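Local coordinates for putative sugar binding protein (Bacteroides vulgatus ATCC 8482, PDB 3KEZ), which probably binds sugars or other nutrients at the outer membrane, as a calcium-binding member of the SusD family, at residues A[37-41]-A[42-46]; A[83-86]-A[87-90]; A[265-268]-A[269-273]. All blocks are in the same frame, centred on the assembly; numbering follows the deposited sequence. Where two conformers were deposited one is given.

How the interactions relate
The three contacts are local and follow one another along the chain. Interaction 1 is the turn that leads from helix 20-34 into helix 43-50. Interaction 2 lies on the next long helix, 80-96, and its centre is about 14 Å from that of interaction 1; Leu85 packs on Tyr40 and Leu44, and Tyr84 on Asp38 and Ala39. Interaction 3 is far later in sequence, in the loop that leads into helix 272-275, yet its centre is about 9 Å from that of interaction 1. Ser41 O probably accepts a hydrogen bond from Met272 N there. Interactions 2 and 3 do not touch. The 37-46 turn thus joins the helical N-terminal part to the region beside the calcium site.

Interaction 1 (A[37-41]-A[42-46]). With EDO (1,2-ethanediol), chain G.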
# COMPACT_ATOMS: atom_id res chain seq x y z
N SER A 37 -9.28 -10.98 -0.56
CA SER A 37 -9.40 -10.17 0.64
C SER A 37 -8.27 -10.50 1.65
O SER A 37 -7.98 -9.73 2.55
CB SER A 37 -10.77 -10.34 1.29
OG SER A 37 -10.95 -11.69 1.70
N ASP A 38 -7.61 -11.65 1.48
CA ASP A 38 -6.42 -11.95 2.26
C ASP A 38 -5.18 -11.26 1.70
O ASP A 38 -4.14 -11.28 2.35
CB ASP A 38 -6.19 -13.47 2.34
CG ASP A 38 -7.12 -14.16 3.35
OD1 ASP A 38 -7.80 -13.47 4.13
OD2 ASP A 38 -7.17 -15.39 3.35
N ALA A 39 -5.27 -10.72 0.49
CA ALA A 39 -4.16 -10.00 -0.11
C ALA A 39 -4.56 -8.53 -0.26
O ALA A 39 -4.91 -7.88 0.75
CB ALA A 39 -3.73 -10.63 -1.47
N TYR A 40 -4.51 -8.00 -1.48
CA TYR A 40 -4.68 -6.57 -1.69
C TYR A 40 -6.12 -6.06 -1.74
O TYR A 40 -6.36 -4.86 -1.86
CB TYR A 40 -3.89 -6.13 -2.94
CG TYR A 40 -2.40 -6.24 -2.70
CD1 TYR A 40 -1.71 -5.31 -1.87
CD2 TYR A 40 -1.67 -7.31 -3.24
CE1 TYR A 40 -0.33 -5.43 -1.64
CE2 TYR A 40 -0.28 -7.43 -3.00
CZ TYR A 40 0.38 -6.50 -2.22
OH TYR A 40 1.74 -6.66 -2.01
N SER A 41 -7.11 -6.93 -1.59
CA SER A 41 -8.47 -6.44 -1.42
C SER A 41 -8.83 -6.35 0.07
O SER A 41 -9.95 -6.03 0.40
CB SER A 41 -9.45 -7.32 -2.19
OG SER A 41 -9.55 -6.93 -3.55
N GLY A 42 -7.88 -6.62 0.97
CA GLY A 42 -8.18 -6.51 2.40
C GLY A 42 -6.97 -6.39 3.29
O GLY A 42 -6.43 -5.30 3.52
N ARG A 43 -6.50 -7.53 3.76
CA ARG A 43 -5.52 -7.57 4.86
C ARG A 43 -4.26 -6.80 4.61
O ARG A 43 -3.77 -6.16 5.54
CB ARG A 43 -5.18 -9.03 5.23
CG ARG A 43 -6.35 -9.70 5.91
CD ARG A 43 -6.03 -11.12 6.32
NE ARG A 43 -7.16 -11.75 6.99
CZ ARG A 43 -7.24 -13.04 7.30
NH1 ARG A 43 -6.25 -13.84 6.99
NH2 ARG A 43 -8.32 -13.52 7.89
N LEU A 44 -3.76 -6.82 3.36
CA LEU A 44 -2.52 -6.08 3.04
C LEU A 44 -2.75 -4.59 2.99
O LEU A 44 -1.82 -3.80 3.23
CB LEU A 44 -1.83 -6.60 1.76
CG LEU A 44 -1.39 -8.08 1.85
CD1 LEU A 44 -0.86 -8.51 0.51
CD2 LEU A 44 -0.31 -8.29 2.93
N VAL A 45 -4.00 -4.17 2.78
CA VAL A 45 -4.30 -2.77 2.77
C VAL A 45 -4.53 -2.26 4.17
O VAL A 45 -3.91 -1.29 4.58
CB VAL A 45 -5.47 -2.44 1.83
CG1 VAL A 45 -5.66 -0.92 1.72
CG2 VAL A 45 -5.16 -3.04 0.42
N TYR A 46 -5.43 -2.88 4.94
CA TYR A 46 -5.80 -2.27 6.19
C TYR A 46 -4.73 -2.31 7.26
O TYR A 46 -4.81 -1.56 8.23
CB TYR A 46 -7.13 -2.79 6.73
CG TYR A 46 -7.22 -4.23 7.24
CD1 TYR A 46 -6.55 -4.65 8.35
CD2 TYR A 46 -8.10 -5.12 6.66
CE1 TYR A 46 -6.69 -5.95 8.83
CE2 TYR A 46 -8.24 -6.42 7.12
CZ TYR A 46 -7.56 -6.81 8.23
OH TYR A 46 -7.72 -8.10 8.72
C1 EDO G . -7.83 -17.91 7.91
O1 EDO G . -6.81 -16.94 7.65
C2 EDO G . -8.92 -17.28 8.76
O2 EDO G . -8.34 -16.30 9.65
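Leu44 reaches back over the turn and sets its CD1 methyl on the face of the Tyr40 ring. CD1 lies 3.6 Å from the ring centroid, 13° off the normal, a CH-pi contact nearly over the centre. CB of Leu44 already points at the turn, and CG, anti to the carbonyl carbon (chi1 -62°), carries CD1 on to the Tyr40 ring. The same methyl packs on Ala39 CB. Leu85 of helix 80-96 touches both Tyr40 and Leu44, and Tyr40 OH is hydrogen-bonded to Asp129.

The backbone here is a type I beta turn from Ala39 to Gly42 running straight into helix 43-50, with Gly42 as N-cap. Ala39 O takes two hydrogen bonds, from Gly42 N at 3.2 Å and Leu44 N at 3.0 Å. They arrive from opposite faces of the carbonyl plane. Between these two donors, Arg43 N gives a 2.9 Å bond to Ser37 O.

Asp38 and Arg43 lie side by side and point the same way. Asp38 OD1 sits over the guanidinium face, 3.3 Å from Arg43 NH1. This salt bridge works through charge alone, since no N-H points at the oxygen. NH1 and NH2 have other partners: NH1 bonds Ser80, and each donates to a hydroxyl of a 1,2-ethanediol, probably from the crystallisation liquor, with Arg43 NH1 to O1 at 3.2 Å.

Interaction 2 (A[83-86]-A[87-90]); sequences SYLY and SIIQ
Ile88 N donates to Tyr84 O at 3.0 Å, and the bond is almost straight (174°). It is one of four successive i to i+4 backbone bonds of an alpha helix, part of the long helix 80-96. Ile89 N meets Leu85 O at 2.9 Å and is just as straight. The bonds from Ser87 N to Ser83 O and from Gln90 N to Tyr86 O complete the set. They join the two halves of the segment into two helical turns, in the helical N-terminal part of this SusD-family protein.

The polar ends of Tyr86 and Gln90 find partners outside the helix. Tyr86 OH is bound to the carbonyl of Pro149. The Gln90 amide is held at both ends: OE1 accepts from Ser155 N and NE2 donates to Glu153 O. Its chain is bent at chi2 (-68°), and CG of Gln90 lies 3.4 Å from Tyr86 O.

Around this backbone core, the apolar side chains pair three residues apart. Leu85 CD2 lies 4.2 Å from Ile88 CD1. Both residues face neighbouring helices: Leu85 packs on Ala126 and Leu130 of helix 109-134, while Ile88 meets Ile122 there and Ile30, Thr33 and Met34 of helix 20-34. Through these residues helix 80-96 packs on both helices.

On another flank, Tyr86 and Ile89 run side by side in the same direction. In Ile89, CG1 is anti to the carbonyl carbon (chi1 -66°) and passes 3.2 Å from Leu85 O. From there the Ile89 CD1 methyl approaches the Tyr86 ring obliquely, 4.1 Å from Tyr86 CD1.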
# COMPACT_ATOMS: atom_id res chain seq x y z
N SER A 83 1.86 -16.43 3.21
CA SER A 83 1.54 -17.40 2.16
C SER A 83 1.17 -16.75 0.84
O SER A 83 1.66 -17.17 -0.19
CB SER A 83 0.46 -18.42 2.61
OG SER A 83 -0.57 -17.85 3.40
N TYR A 84 0.33 -15.71 0.88
CA TYR A 84 -0.11 -15.06 -0.33
C TYR A 84 1.05 -14.33 -1.04
O TYR A 84 1.24 -14.47 -2.25
CB TYR A 84 -1.28 -14.09 -0.06
CG TYR A 84 -2.62 -14.77 -0.13
CD1 TYR A 84 -3.01 -15.64 0.86
CD2 TYR A 84 -3.49 -14.55 -1.22
CE1 TYR A 84 -4.22 -16.30 0.80
CE2 TYR A 84 -4.72 -15.23 -1.31
CZ TYR A 84 -5.08 -16.08 -0.27
OH TYR A 84 -6.29 -16.78 -0.30
N LEU A 85 1.85 -13.59 -0.27
CA LEU A 85 2.98 -12.88 -0.87
C LEU A 85 4.04 -13.84 -1.45
O LEU A 85 4.57 -13.60 -2.54
CB LEU A 85 3.56 -11.85 0.11
CG LEU A 85 2.57 -10.70 0.32
CD1 LEU A 85 2.89 -9.87 1.51
CD2 LEU A 85 2.38 -9.84 -0.96
N TYR A 86 4.32 -14.96 -0.77
CA TYR A 86 5.28 -15.91 -1.28
C TYR A 86 4.72 -16.67 -2.48
O TYR A 86 5.46 -17.03 -3.41
CB TYR A 86 5.82 -16.86 -0.19
CG TYR A 86 7.02 -16.24 0.51
CD1 TYR A 86 8.21 -15.94 -0.19
CD2 TYR A 86 6.94 -15.86 1.85
CE1 TYR A 86 9.26 -15.33 0.42
CE2 TYR A 86 8.00 -15.25 2.49
CZ TYR A 86 9.15 -14.98 1.78
OH TYR A 86 10.20 -14.41 2.44
N SER A 87 3.42 -16.92 -2.47
CA SER A 87 2.75 -17.47 -3.67
C SER A 87 2.94 -16.58 -4.90
O SER A 87 3.34 -17.06 -5.98
CB SER A 87 1.26 -17.63 -3.39
OG SER A 87 0.61 -18.15 -4.52
N ILE A 88 2.63 -15.30 -4.75
CA ILE A 88 2.83 -14.30 -5.76
C ILE A 88 4.31 -14.26 -6.25
O ILE A 88 4.60 -14.35 -7.46
CB ILE A 88 2.39 -12.89 -5.22
CG1 ILE A 88 0.87 -12.83 -5.08
CG2 ILE A 88 2.95 -11.77 -6.11
CD1 ILE A 88 0.40 -11.72 -4.16
N ILE A 89 5.24 -14.15 -5.31
CA ILE A 89 6.68 -14.20 -5.66
C ILE A 89 7.07 -15.48 -6.44
O ILE A 89 7.79 -15.42 -7.42
CB ILE A 89 7.61 -14.06 -4.37
CG1 ILE A 89 7.43 -12.66 -3.75
CG2 ILE A 89 9.05 -14.45 -4.73
CD1 ILE A 89 8.08 -12.44 -2.31
N GLN A 90 6.59 -16.64 -6.00
CA GLN A 90 6.91 -17.88 -6.75
C GLN A 90 6.47 -17.80 -8.21
O GLN A 90 7.20 -18.23 -9.09
CB GLN A 90 6.25 -19.12 -6.13
CG GLN A 90 6.93 -19.69 -4.94
CD GLN A 90 8.27 -20.31 -5.26
OE1 GLN A 90 8.35 -21.39 -5.86
NE2 GLN A 90 9.32 -19.65 -4.85

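Interaction 3 (A[265-268]-A[269-273])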
# COMPACT_ATOMS: atom_id res chain seq x y z
N ASP A 265 -16.61 -11.94 -9.95
CA ASP A 265 -15.27 -12.30 -9.56
C ASP A 265 -14.97 -11.55 -8.27
O ASP A 265 -14.17 -10.61 -8.26
CB ASP A 265 -14.31 -11.88 -10.64
CG ASP A 265 -12.87 -12.23 -10.30
OD1 ASP A 265 -12.64 -13.30 -9.67
OD2 ASP A 265 -11.98 -11.44 -10.69
N SER A 266 -15.65 -11.95 -7.20
CA SER A 266 -15.76 -11.14 -5.99
C SER A 266 -14.78 -11.57 -4.90
O SER A 266 -14.59 -12.77 -4.67
CB SER A 266 -17.19 -11.18 -5.45
OG SER A 266 -17.25 -10.55 -4.19
N PRO A 267 -14.17 -10.58 -4.21
CA PRO A 267 -13.31 -10.91 -3.08
C PRO A 267 -14.07 -11.28 -1.82
O PRO A 267 -13.45 -11.73 -0.86
CB PRO A 267 -12.51 -9.61 -2.85
CG PRO A 267 -13.44 -8.55 -3.31
CD PRO A 267 -14.06 -9.16 -4.55
N GLY A 268 -15.38 -11.08 -1.81
CA GLY A 268 -16.19 -11.44 -0.64
C GLY A 268 -16.26 -10.35 0.41
O GLY A 268 -15.66 -9.27 0.29
N LYS A 269 -16.97 -10.66 1.49
CA LYS A 269 -17.32 -9.68 2.52
C LYS A 269 -16.16 -9.24 3.44
O LYS A 269 -16.33 -8.32 4.25
CB LYS A 269 -18.51 -10.18 3.33
CG LYS A 269 -19.85 -10.17 2.57
CD LYS A 269 -20.97 -10.80 3.42
CE LYS A 269 -22.29 -10.85 2.65
NZ LYS A 269 -23.40 -11.42 3.48
N GLU A 270 -14.99 -9.86 3.32
CA GLU A 270 -13.81 -9.36 4.07
C GLU A 270 -12.97 -8.36 3.26
O GLU A 270 -11.88 -7.98 3.67
CB GLU A 270 -12.95 -10.53 4.59
CG GLU A 270 -13.71 -11.41 5.55
CD GLU A 270 -12.84 -12.38 6.33
OE1 GLU A 270 -11.79 -12.80 5.79
OE2 GLU A 270 -13.24 -12.72 7.47
N SER A 271 -13.52 -7.88 2.15
CA SER A 271 -12.87 -6.88 1.31
C SER A 271 -13.00 -5.48 1.94
O SER A 271 -13.89 -5.25 2.76
CB SER A 271 -13.52 -6.87 -0.08
OG SER A 271 -14.82 -6.30 -0.00
N MSE A 272 -12.15 -4.56 1.52
CA MSE A 272 -12.18 -3.17 2.05
C MSE A 272 -13.54 -2.52 1.88
O MSE A 272 -14.00 -1.79 2.78
CB MSE A 272 -11.08 -2.31 1.41
CG MSE A 272 -9.65 -2.79 1.71
SE MSE A 272 -9.29 -2.60 3.57
CE MSE A 272 -8.97 -0.66 3.70
N GLY A 273 -14.19 -2.81 0.75
CA GLY A 273 -15.49 -2.26 0.45
C GLY A 273 -16.52 -2.64 1.49
O GLY A 273 -17.38 -1.82 1.84
O HOH W 1 -13.95 -12.17 1.60
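Ser271 meets Gly268 mainly through polar atoms. Its backbone N donates to Gly268 O at 3.2 Å, closing a type I beta turn over Lys269 and Glu270. The donor stands above the carbonyl plane, 40° out of it. Ser271 OG lies 3.1 Å from Gly268 O, but Thr328 O competes for its single proton and is its stronger partner. Its chi1 of 72° sets OG between the backbone N and the carbonyl carbon, on the side where Gly268 O lies. Ser271 is also the N-cap of helix 272-275. The Glu270 carboxylate forms a salt bridge with Arg63.

A water accepts from Glu270 N at 3.1 Å; its distance to Pro267 O, 2.5 Å, is unusually short, so this bridge carries little weight. Just before the turn, Ser266 OG accepts from Gly268 N at 3.1 Å, an ST turn, and has Asp329 as a further partner.

Apolar contact is slight. Pro267 CG rests 3.6 Å from Ser271 CB, and the proline also touches Asp329.

Asp329 is a calcium ligand, as is nearby Asn261. One backbone bond and the Ser266 ST turn probably limit the freedom of this loop, and Ser266 and Pro267 place it against Asp329.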